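Local coordinates for protein T cell receptor gamma chain (Monodelphis domestica, PDB 7L15) that is the gamma chain of a marsupial gamma mu T cell receptor and probably contributes to antigen recognition through its immunoglobulin variable domain, at residues Glu7-Ser12 with Phe204-Asp209; Ser12-Ala17 with Phe152-Val157. All coordinates share one frame; numbering follows the deposited sequence.

Contact 1. Residues Glu7-Ser12 with Phe204-Asp209; sequences EQRPIS and FYQHED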
ATOM      1  N   GLU B   7     -10.013   7.081   9.510  1.00 65.62           N
ATOM      2  CA  GLU B   7     -10.055   5.627   9.448  1.00 67.94           C
ATOM      3  C   GLU B   7     -11.136   5.196   8.463  1.00 63.97           C
ATOM      4  O   GLU B   7     -12.239   5.745   8.471  1.00 67.58           O
ATOM      5  CB  GLU B   7     -10.335   5.034  10.842  1.00 74.85           C
ATOM      6  CG  GLU B   7     -10.436   3.507  10.890  1.00 82.96           C
ATOM      7  CD  GLU B   7     -11.071   2.975  12.183  1.00 86.84           C
ATOM      8  OE1 GLU B   7     -12.314   3.034  12.318  1.00 89.70           O
ATOM      9  OE2 GLU B   7     -10.326   2.491  13.062  1.00 86.14           O
ATOM     10  N   GLN B   8     -10.824   4.206   7.620  1.00 50.39           N
ATOM     11  CA  GLN B   8     -11.739   3.739   6.584  1.00 52.70           C
ATOM     12  C   GLN B   8     -11.796   2.222   6.614  1.00 57.74           C
ATOM     13  O   GLN B   8     -10.765   1.560   6.477  1.00 57.82           O
ATOM     14  CB  GLN B   8     -11.310   4.224   5.193  1.00 48.52           C
ATOM     15  CG  GLN B   8     -11.456   5.724   4.987  1.00 41.08           C
ATOM     16  CD  GLN B   8     -11.189   6.149   3.537  1.00 40.73           C
ATOM     17  OE1 GLN B   8     -10.129   6.709   3.225  1.00 39.96           O
ATOM     18  NE2 GLN B   8     -12.158   5.899   2.656  1.00 40.50           N
ATOM     19  N   ARG B   9     -12.997   1.673   6.780  1.00 55.44           N
ATOM     20  CA  ARG B   9     -13.206   0.236   6.866  1.00 56.29           C
ATOM     21  C   ARG B   9     -14.613  -0.036   6.366  1.00 68.14           C
ATOM     22  O   ARG B   9     -15.497   0.812   6.536  1.00 77.87           O
ATOM     23  CB  ARG B   9     -13.039  -0.300   8.305  1.00 54.57           C
ATOM     24  CG  ARG B   9     -11.610  -0.236   8.869  1.00 59.77           C
ATOM     25  CD  ARG B   9     -11.487  -0.911  10.230  1.00 69.44           C
ATOM     26  NE  ARG B   9     -10.199  -0.628  10.866  1.00 76.24           N
ATOM     27  CZ  ARG B   9      -9.760  -1.223  11.973  1.00 76.64           C
ATOM     28  NH1 ARG B   9     -10.497  -2.147  12.573  1.00 76.82           N
ATOM     29  NH2 ARG B   9      -8.584  -0.895  12.479  1.00 74.30           N
ATOM     30  N   PRO B  10     -14.858  -1.193   5.730  1.00 60.22           N
ATOM     31  CA  PRO B  10     -13.890  -2.239   5.377  1.00 55.53           C
ATOM     32  C   PRO B  10     -12.907  -1.788   4.295  1.00 51.80           C
ATOM     33  O   PRO B  10     -13.093  -0.719   3.719  1.00 48.17           O
ATOM     34  CB  PRO B  10     -14.778  -3.390   4.886  1.00 55.95           C
ATOM     35  CG  PRO B  10     -16.084  -2.752   4.533  1.00 66.09           C
ATOM     36  CD  PRO B  10     -16.246  -1.621   5.484  1.00 62.56           C
ATOM     37  N   ILE B  11     -11.857  -2.577   4.050  1.00 45.47           N
ATOM     38  CA  ILE B  11     -10.828  -2.153   3.106  1.00 44.67           C
ATOM     39  C   ILE B  11     -11.309  -2.242   1.666  1.00 45.74           C
ATOM     40  O   ILE B  11     -10.726  -1.615   0.781  1.00 44.11           O
ATOM     41  CB  ILE B  11      -9.550  -2.978   3.314  1.00 44.79           C
ATOM     42  CG1 ILE B  11      -9.813  -4.441   2.993  1.00 48.64           C
ATOM     43  CG2 ILE B  11      -9.115  -2.885   4.748  1.00 42.63           C
ATOM     44  CD1 ILE B  11      -8.564  -5.292   3.058  1.00 54.33           C
ATOM     45  N   SER B  12     -12.371  -2.999   1.397  1.00 51.89           N
ATOM     46  CA  SER B  12     -12.910  -3.067   0.050  1.00 43.67           C
ATOM     47  C   SER B  12     -14.409  -3.307   0.121  1.00 43.13           C
ATOM     48  O   SER B  12     -14.942  -3.770   1.136  1.00 42.29           O
ATOM     49  CB  SER B  12     -12.227  -4.159  -0.778  1.00 44.87           C
ATOM     50  OG  SER B  12     -12.490  -5.440  -0.225  1.00 46.52           O
ATOM     51  N   PHE B 204      -2.077  -9.783  12.465  1.00 39.98           N
ATOM     52  CA  PHE B 204      -3.407  -9.280  12.131  1.00 42.53           C
ATOM     53  C   PHE B 204      -3.658  -9.336  10.632  1.00 45.29           C
ATOM     54  O   PHE B 204      -2.754  -9.083   9.834  1.00 46.22           O
ATOM     55  CB  PHE B 204      -3.584  -7.823  12.530  1.00 43.36           C
ATOM     56  CG  PHE B 204      -3.363  -7.547  13.968  1.00 53.31           C
ATOM     57  CD1 PHE B 204      -2.123  -7.151  14.422  1.00 52.97           C
ATOM     58  CD2 PHE B 204      -4.411  -7.631  14.867  1.00 59.03           C
ATOM     59  CE1 PHE B 204      -1.927  -6.863  15.767  1.00 56.62           C
ATOM     60  CE2 PHE B 204      -4.217  -7.341  16.209  1.00 56.04           C
ATOM     61  CZ  PHE B 204      -2.978  -6.960  16.654  1.00 45.44           C
ATOM     62  N   TYR B 205      -4.913  -9.571  10.245  1.00 43.51           N
ATOM     63  CA  TYR B 205      -5.297  -9.303   8.866  1.00 49.70           C
ATOM     64  C   TYR B 205      -6.735  -8.802   8.788  1.00 47.73           C
ATOM     65  O   TYR B 205      -7.574  -9.116   9.634  1.00 43.99           O
ATOM     66  CB  TYR B 205      -5.094 -10.534   7.950  1.00 43.87           C
ATOM     67  CG  TYR B 205      -5.924 -11.756   8.268  1.00 50.39           C
ATOM     68  CD1 TYR B 205      -5.491 -12.692   9.197  1.00 45.31           C
ATOM     69  CD2 TYR B 205      -7.132 -11.990   7.610  1.00 53.67           C
ATOM     70  CE1 TYR B 205      -6.252 -13.826   9.470  1.00 55.49           C
ATOM     71  CE2 TYR B 205      -7.886 -13.106   7.867  1.00 50.79           C
ATOM     72  CZ  TYR B 205      -7.455 -14.019   8.801  1.00 55.31           C
ATOM     73  OH  TYR B 205      -8.241 -15.122   9.041  1.00 57.10           O
ATOM     74  N   GLN B 206      -7.000  -8.002   7.757  1.00 46.51           N
ATOM     75  CA  GLN B 206      -8.324  -7.496   7.441  1.00 45.89           C
ATOM     76  C   GLN B 206      -8.703  -7.912   6.026  1.00 51.43           C
ATOM     77  O   GLN B 206      -7.855  -7.992   5.129  1.00 52.25           O
ATOM     78  CB  GLN B 206      -8.404  -5.961   7.541  1.00 44.07           C
ATOM     79  CG  GLN B 206      -8.216  -5.409   8.937  1.00 49.24           C
ATOM     80  CD  GLN B 206      -7.981  -3.911   8.921  1.00 55.65           C
ATOM     81  OE1 GLN B 206      -8.669  -3.181   8.220  1.00 64.20           O
ATOM     82  NE2 GLN B 206      -6.991  -3.452   9.675  1.00 59.37           N
ATOM     83  N   HIS B 207      -9.992  -8.152   5.831  1.00 43.63           N
ATOM     84  CA  HIS B 207     -10.488  -8.582   4.539  1.00 46.60           C
ATOM     85  C   HIS B 207     -11.977  -8.315   4.499  1.00 51.58           C
ATOM     86  O   HIS B 207     -12.649  -8.339   5.538  1.00 48.03           O
ATOM     87  CB  HIS B 207     -10.211 -10.062   4.285  1.00 46.14           C
ATOM     88  CG  HIS B 207     -10.498 -10.473   2.883  1.00 48.24           C
ATOM     89  ND1 HIS B 207     -11.741 -10.898   2.474  1.00 43.57           N
ATOM     90  CD2 HIS B 207      -9.718 -10.460   1.777  1.00 42.11           C
ATOM     91  CE1 HIS B 207     -11.707 -11.170   1.182  1.00 47.26           C
ATOM     92  NE2 HIS B 207     -10.487 -10.916   0.736  1.00 44.81           N
ATOM     93  N   GLU B 208     -12.488  -8.071   3.286  1.00 44.62           N
ATOM     94  CA  GLU B 208     -13.884  -7.673   3.152  1.00 47.60           C
ATOM     95  C   GLU B 208     -14.828  -8.770   3.641  1.00 49.31           C
ATOM     96  O   GLU B 208     -15.913  -8.473   4.150  1.00 55.00           O
ATOM     97  CB  GLU B 208     -14.189  -7.287   1.698  1.00 43.53           C
ATOM     98  CG  GLU B 208     -15.618  -6.805   1.463  1.00 40.61           C
ATOM     99  CD  GLU B 208     -15.968  -6.622  -0.020  1.00 51.39           C
ATOM    100  OE1 GLU B 208     -15.045  -6.519  -0.861  1.00 53.79           O
ATOM    101  OE2 GLU B 208     -17.175  -6.576  -0.348  1.00 56.41           O
ATOM    102  N   ASP B 209     -14.431 -10.037   3.532  1.00 47.27           N
ATOM    103  CA  ASP B 209     -15.326 -11.087   3.992  1.00 60.61           C
ATOM    104  C   ASP B 209     -15.361 -11.200   5.509  1.00 59.68           C
ATOM    105  O   ASP B 209     -16.212 -11.913   6.036  1.00 58.97           O
ATOM    106  CB  ASP B 209     -14.951 -12.434   3.377  1.00 59.11           C
ATOM    107  CG  ASP B 209     -16.120 -13.407   3.372  1.00 66.63           C
ATOM    108  OD1 ASP B 209     -17.211 -13.015   2.914  1.00 69.47           O
ATOM    109  OD2 ASP B 209     -15.951 -14.556   3.829  1.00 72.00           O
TER
HETATM  110  O   HOH W   1     -10.792  -7.503   0.845  1.00 43.36           O

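Contact 2. Residues Ser12-Ala17 with Phe152-Val157; sequences SITRNA and FFPNVV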
ATOM      1  N   SER B  12     -12.371  -2.999   1.397  1.00 51.89           N
ATOM      2  CA  SER B  12     -12.910  -3.067   0.050  1.00 43.67           C
ATOM      3  C   SER B  12     -14.409  -3.307   0.121  1.00 43.13           C
ATOM      4  O   SER B  12     -14.942  -3.770   1.136  1.00 42.29           O
ATOM      5  CB  SER B  12     -12.227  -4.159  -0.778  1.00 44.87           C
ATOM      6  OG  SER B  12     -12.490  -5.440  -0.225  1.00 46.52           O
ATOM      7  N   ILE B  13     -15.085  -2.964  -0.974  1.00 44.89           N
ATOM      8  CA  ILE B  13     -16.506  -3.225  -1.177  1.00 47.50           C
ATOM      9  C   ILE B  13     -16.662  -3.752  -2.599  1.00 50.32           C
ATOM     10  O   ILE B  13     -16.267  -3.077  -3.559  1.00 44.93           O
ATOM     11  CB  ILE B  13     -17.357  -1.954  -0.970  1.00 53.77           C
ATOM     12  CG1 ILE B  13     -17.100  -1.349   0.409  1.00 53.48           C
ATOM     13  CG2 ILE B  13     -18.848  -2.249  -1.140  1.00 48.25           C
ATOM     14  CD1 ILE B  13     -17.908  -0.093   0.694  1.00 52.56           C
ATOM     15  N   THR B  14     -17.210  -4.957  -2.737  1.00 51.67           N
ATOM     16  CA  THR B  14     -17.421  -5.576  -4.037  1.00 50.79           C
ATOM     17  C   THR B  14     -18.906  -5.574  -4.361  1.00 51.58           C
ATOM     18  O   THR B  14     -19.741  -5.888  -3.508  1.00 50.02           O
ATOM     19  CB  THR B  14     -16.882  -7.013  -4.081  1.00 53.77           C
ATOM     20  OG1 THR B  14     -15.506  -7.020  -3.707  1.00 48.64           O
ATOM     21  CG2 THR B  14     -16.987  -7.580  -5.490  1.00 52.62           C
ATOM     22  N   ARG B  15     -19.235  -5.206  -5.595  1.00 47.29           N
ATOM     23  CA  ARG B  15     -20.630  -5.082  -5.983  1.00 52.31           C
ATOM     24  C   ARG B  15     -20.785  -5.505  -7.430  1.00 51.02           C
ATOM     25  O   ARG B  15     -19.819  -5.516  -8.199  1.00 49.42           O
ATOM     26  CB  ARG B  15     -21.133  -3.640  -5.814  1.00 55.76           C
ATOM     27  CG  ARG B  15     -21.168  -3.149  -4.378  1.00 47.38           C
ATOM     28  CD  ARG B  15     -22.356  -3.761  -3.617  1.00 52.50           C
ATOM     29  NE  ARG B  15     -22.420  -3.258  -2.249  1.00 53.48           N
ATOM     30  CZ  ARG B  15     -21.953  -3.912  -1.193  1.00 61.68           C
ATOM     31  NH1 ARG B  15     -21.398  -5.108  -1.349  1.00 60.32           N
ATOM     32  NH2 ARG B  15     -22.049  -3.375   0.017  1.00 59.70           N
ATOM     33  N   ASN B  16     -22.021  -5.828  -7.797  1.00 54.15           N
ATOM     34  CA  ASN B  16     -22.421  -5.928  -9.192  1.00 52.48           C
ATOM     35  C   ASN B  16     -23.033  -4.605  -9.631  1.00 52.31           C
ATOM     36  O   ASN B  16     -23.304  -3.722  -8.814  1.00 52.67           O
ATOM     37  CB  ASN B  16     -23.403  -7.088  -9.398  1.00 53.02           C
ATOM     38  CG  ASN B  16     -22.746  -8.446  -9.195  1.00 56.35           C
ATOM     39  OD1 ASN B  16     -23.117  -9.206  -8.293  1.00 57.10           O
ATOM     40  ND2 ASN B  16     -21.761  -8.757 -10.039  1.00 51.40           N
ATOM     41  N   ALA B  17     -23.240  -4.468 -10.942  1.00 50.34           N
ATOM     42  CA  ALA B  17     -23.774  -3.222 -11.480  1.00 56.20           C
ATOM     43  C   ALA B  17     -25.165  -2.946 -10.919  1.00 57.79           C
ATOM     44  O   ALA B  17     -25.886  -3.851 -10.499  1.00 57.51           O
ATOM     45  CB  ALA B  17     -23.836  -3.267 -13.003  1.00 53.86           C
ATOM     46  N   PHE B 152      -8.628 -16.338  -0.955  1.00 45.61           N
ATOM     47  CA  PHE B 152      -9.572 -15.272  -0.641  1.00 43.61           C
ATOM     48  C   PHE B 152     -10.031 -14.561  -1.910  1.00 51.58           C
ATOM     49  O   PHE B 152      -9.430 -14.686  -2.982  1.00 53.66           O
ATOM     50  CB  PHE B 152      -9.013 -14.266   0.396  1.00 38.99           C
ATOM     51  CG  PHE B 152      -7.670 -13.644   0.044  1.00 39.68           C
ATOM     52  CD1 PHE B 152      -7.588 -12.539  -0.777  1.00 36.85           C
ATOM     53  CD2 PHE B 152      -6.497 -14.138   0.603  1.00 43.66           C
ATOM     54  CE1 PHE B 152      -6.354 -11.947  -1.073  1.00 38.98           C
ATOM     55  CE2 PHE B 152      -5.249 -13.554   0.318  1.00 39.31           C
ATOM     56  CZ  PHE B 152      -5.178 -12.471  -0.527  1.00 38.49           C
ATOM     57  N   PHE B 153     -11.160 -13.851  -1.779  1.00 47.93           N
ATOM     58  CA  PHE B 153     -11.721 -13.026  -2.828  1.00 45.51           C
ATOM     59  C   PHE B 153     -12.538 -11.944  -2.133  1.00 47.49           C
ATOM     60  O   PHE B 153     -13.337 -12.272  -1.245  1.00 57.84           O
ATOM     61  CB  PHE B 153     -12.609 -13.803  -3.798  1.00 55.75           C
ATOM     62  CG  PHE B 153     -13.115 -12.968  -4.928  1.00 56.62           C
ATOM     63  CD1 PHE B 153     -14.223 -12.158  -4.768  1.00 53.05           C
ATOM     64  CD2 PHE B 153     -12.457 -12.971  -6.147  1.00 56.93           C
ATOM     65  CE1 PHE B 153     -14.661 -11.368  -5.811  1.00 50.96           C
ATOM     66  CE2 PHE B 153     -12.893 -12.197  -7.186  1.00 52.26           C
ATOM     67  CZ  PHE B 153     -13.992 -11.392  -7.024  1.00 45.43           C
ATOM     68  N   PRO B 154     -12.383 -10.666  -2.509  1.00 48.52           N
ATOM     69  CA  PRO B 154     -11.562 -10.137  -3.611  1.00 47.82           C
ATOM     70  C   PRO B 154     -10.052 -10.116  -3.325  1.00 44.04           C
ATOM     71  O   PRO B 154      -9.646 -10.514  -2.235  1.00 47.32           O
ATOM     72  CB  PRO B 154     -12.093  -8.711  -3.769  1.00 41.12           C
ATOM     73  CG  PRO B 154     -12.445  -8.320  -2.365  1.00 45.50           C
ATOM     74  CD  PRO B 154     -12.974  -9.580  -1.698  1.00 44.32           C
ATOM     75  N   ASN B 155      -9.254  -9.655  -4.299  1.00 49.34           N
ATOM     76  CA  ASN B 155      -7.792  -9.592  -4.201  1.00 45.80           C
ATOM     77  C   ASN B 155      -7.289  -8.388  -3.405  1.00 45.34           C
ATOM     78  O   ASN B 155      -6.347  -7.717  -3.823  1.00 49.47           O
ATOM     79  CB  ASN B 155      -7.192  -9.593  -5.607  1.00 37.59           C
ATOM     80  CG  ASN B 155      -7.619  -8.385  -6.436  1.00 50.05           C
ATOM     81  OD1 ASN B 155      -8.649  -7.772  -6.182  1.00 46.47           O
ATOM     82  ND2 ASN B 155      -6.814  -8.043  -7.451  1.00 47.28           N
ATOM     83  N   VAL B 156      -7.915  -8.088  -2.273  1.00 45.01           N
ATOM     84  CA  VAL B 156      -7.534  -6.970  -1.422  1.00 41.56           C
ATOM     85  C   VAL B 156      -7.415  -7.507  -0.005  1.00 48.49           C
ATOM     86  O   VAL B 156      -8.332  -8.172   0.487  1.00 44.34           O
ATOM     87  CB  VAL B 156      -8.566  -5.822  -1.482  1.00 38.71           C
ATOM     88  CG1 VAL B 156      -8.124  -4.674  -0.608  1.00 38.86           C
ATOM     89  CG2 VAL B 156      -8.782  -5.342  -2.907  1.00 37.25           C
ATOM     90  N   VAL B 157      -6.298  -7.214   0.657  1.00 45.60           N
ATOM     91  CA  VAL B 157      -6.072  -7.711   2.005  1.00 39.96           C
ATOM     92  C   VAL B 157      -5.008  -6.836   2.642  1.00 40.25           C
ATOM     93  O   VAL B 157      -4.175  -6.242   1.951  1.00 46.49           O
ATOM     94  CB  VAL B 157      -5.672  -9.211   1.986  1.00 45.71           C
ATOM     95  CG1 VAL B 157      -4.260  -9.372   1.429  1.00 46.82           C
ATOM     96  CG2 VAL B 157      -5.799  -9.854   3.382  1.00 45.41           C
TER
HETATM   97  O   HOH W   1     -10.792  -7.503   0.845  1.00 43.36           O

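Contact 1. Residues Glu7-Ser12 with Phe204-Asp209
The hydroxyl oxygen of Ser-12 is gripped from two directions: it donates to the carboxylate of Glu-208, OG to OE1 2.8 Å, and accepts a hydrogen from a bound water whose oxygen lies 2.9 Å from OG. That same water accepts the backbone N-H of Glu-208, at 3.0 Å from N, so one serine is tied to both the side chain and the main chain of a single residue. OG lies between the backbone N and the carbonyl carbon of its own residue, and it meets OE1 on the anti side, 24° out of the carboxylate plane. A small hydroxyl suits this buried spot, and an extended glutamate suits the reach: its CG stands anti to the backbone N (chi1 -178°), while its other oxygen, OE2, takes the backbone N-H of Thr-14. Two donors therefore share the carboxylate, which probably favours its charged form.

Ile-11 adds van der Waals contact, CD1 lying 3.5 Å from the carbonyl O of Gln-206 and CG2 at the same range from its amide OE1. Arg-9 crosses the Gln-206 side chain at about a right angle, with NE 4.0 Å from OE1. The Gln-206 amide nitrogen, bonded to the hydroxyl of Tyr-160, lies over the rim of one guanidinium face, the planes tilted by 39° and not stacked; Glu-7 OE2 lies over the opposite face in a long charge pairing.

Strand 5-7 pairs in one sheet and 12-16 in the other, the A-to-A' switch of a V domain, with a cis peptide before Pro-10. At this bend the V domain meets the C domain, at the end of strand 201-206, flanked by strands 158-163 and 215-219, and the 3-10 turn after it.

Contact 2. Residues Ser12-Ala17 with Phe152-Val157
Thr-14 meets Pro-154 through its hydroxyl branch: from CB, which points toward 152-157, OG1 lies 3.6 Å from ring carbon CG and 3.8 Å from CB of the proline, while the methyl CG2 turns to Phe-153, reaching CE1 at 4.5 Å. With OG1 anti to the carbonyl carbon (chi1 -55°), the two branches divide between the two residues. The threonine and proline side chains lie alongside one another, running antiparallel, and CG2 comes to the phenylalanine ring obliquely.

Pro-154 CB itself sits 4.1 Å above one face of the Phe-153 ring. OG1 touches the proline carbons by van der Waals contact and has its hydrogen bond outside the two segments; the methyl makes the apolar contact. The cis peptide between Phe-153 and Pro-154 belongs to a sharp turn of the backbone, and a proline is the residue that most readily accepts such a bond. Pro-154 CG also touches Ser-12 OG, whose hydroxyl bonds to Glu-208, and CB of the same serine packs on Val-156, CB to CB 4.1 Å. The branched valine presents CB and CG1 here, and Arg-112 lies against it from strand 104-116.

One water bridges the segments, donating to both Ser-12 OG and Val-156 O, the latter 2.6 Å away. On the strand side, Arg-15 NH1 donates to Thr-14 O at 2.8 Å, with the donor tilted 31° from the carbonyl plane.

Edge strand 12-16 thus meets 152-157 by a small area of van der Waals contact (174 Å² buried over both sides) and this water, without a direct polar bond; the direct bonds to the strand come from Glu-208.

In the fold
Both contacts join the V-set domain to the C1-set domain, and both are largely buried at that junction rather than within either sandwich. Contact 1 lies about 5 Å from the centre of the chain and contact 2 about 12 Å, their own centres being about 11 Å apart. They share Ser-12 and one water, which ties the 3-10 turn after strand 201-206 and the 152-157 loop to the same edge of the V domain. Contact 1 buries more surface and carries a direct carboxylate bond; contact 2 relies on van der Waals touch and water. Within the C domain, His-207 NE2 bonds to Pro-154 O, linking the two C-domain segments.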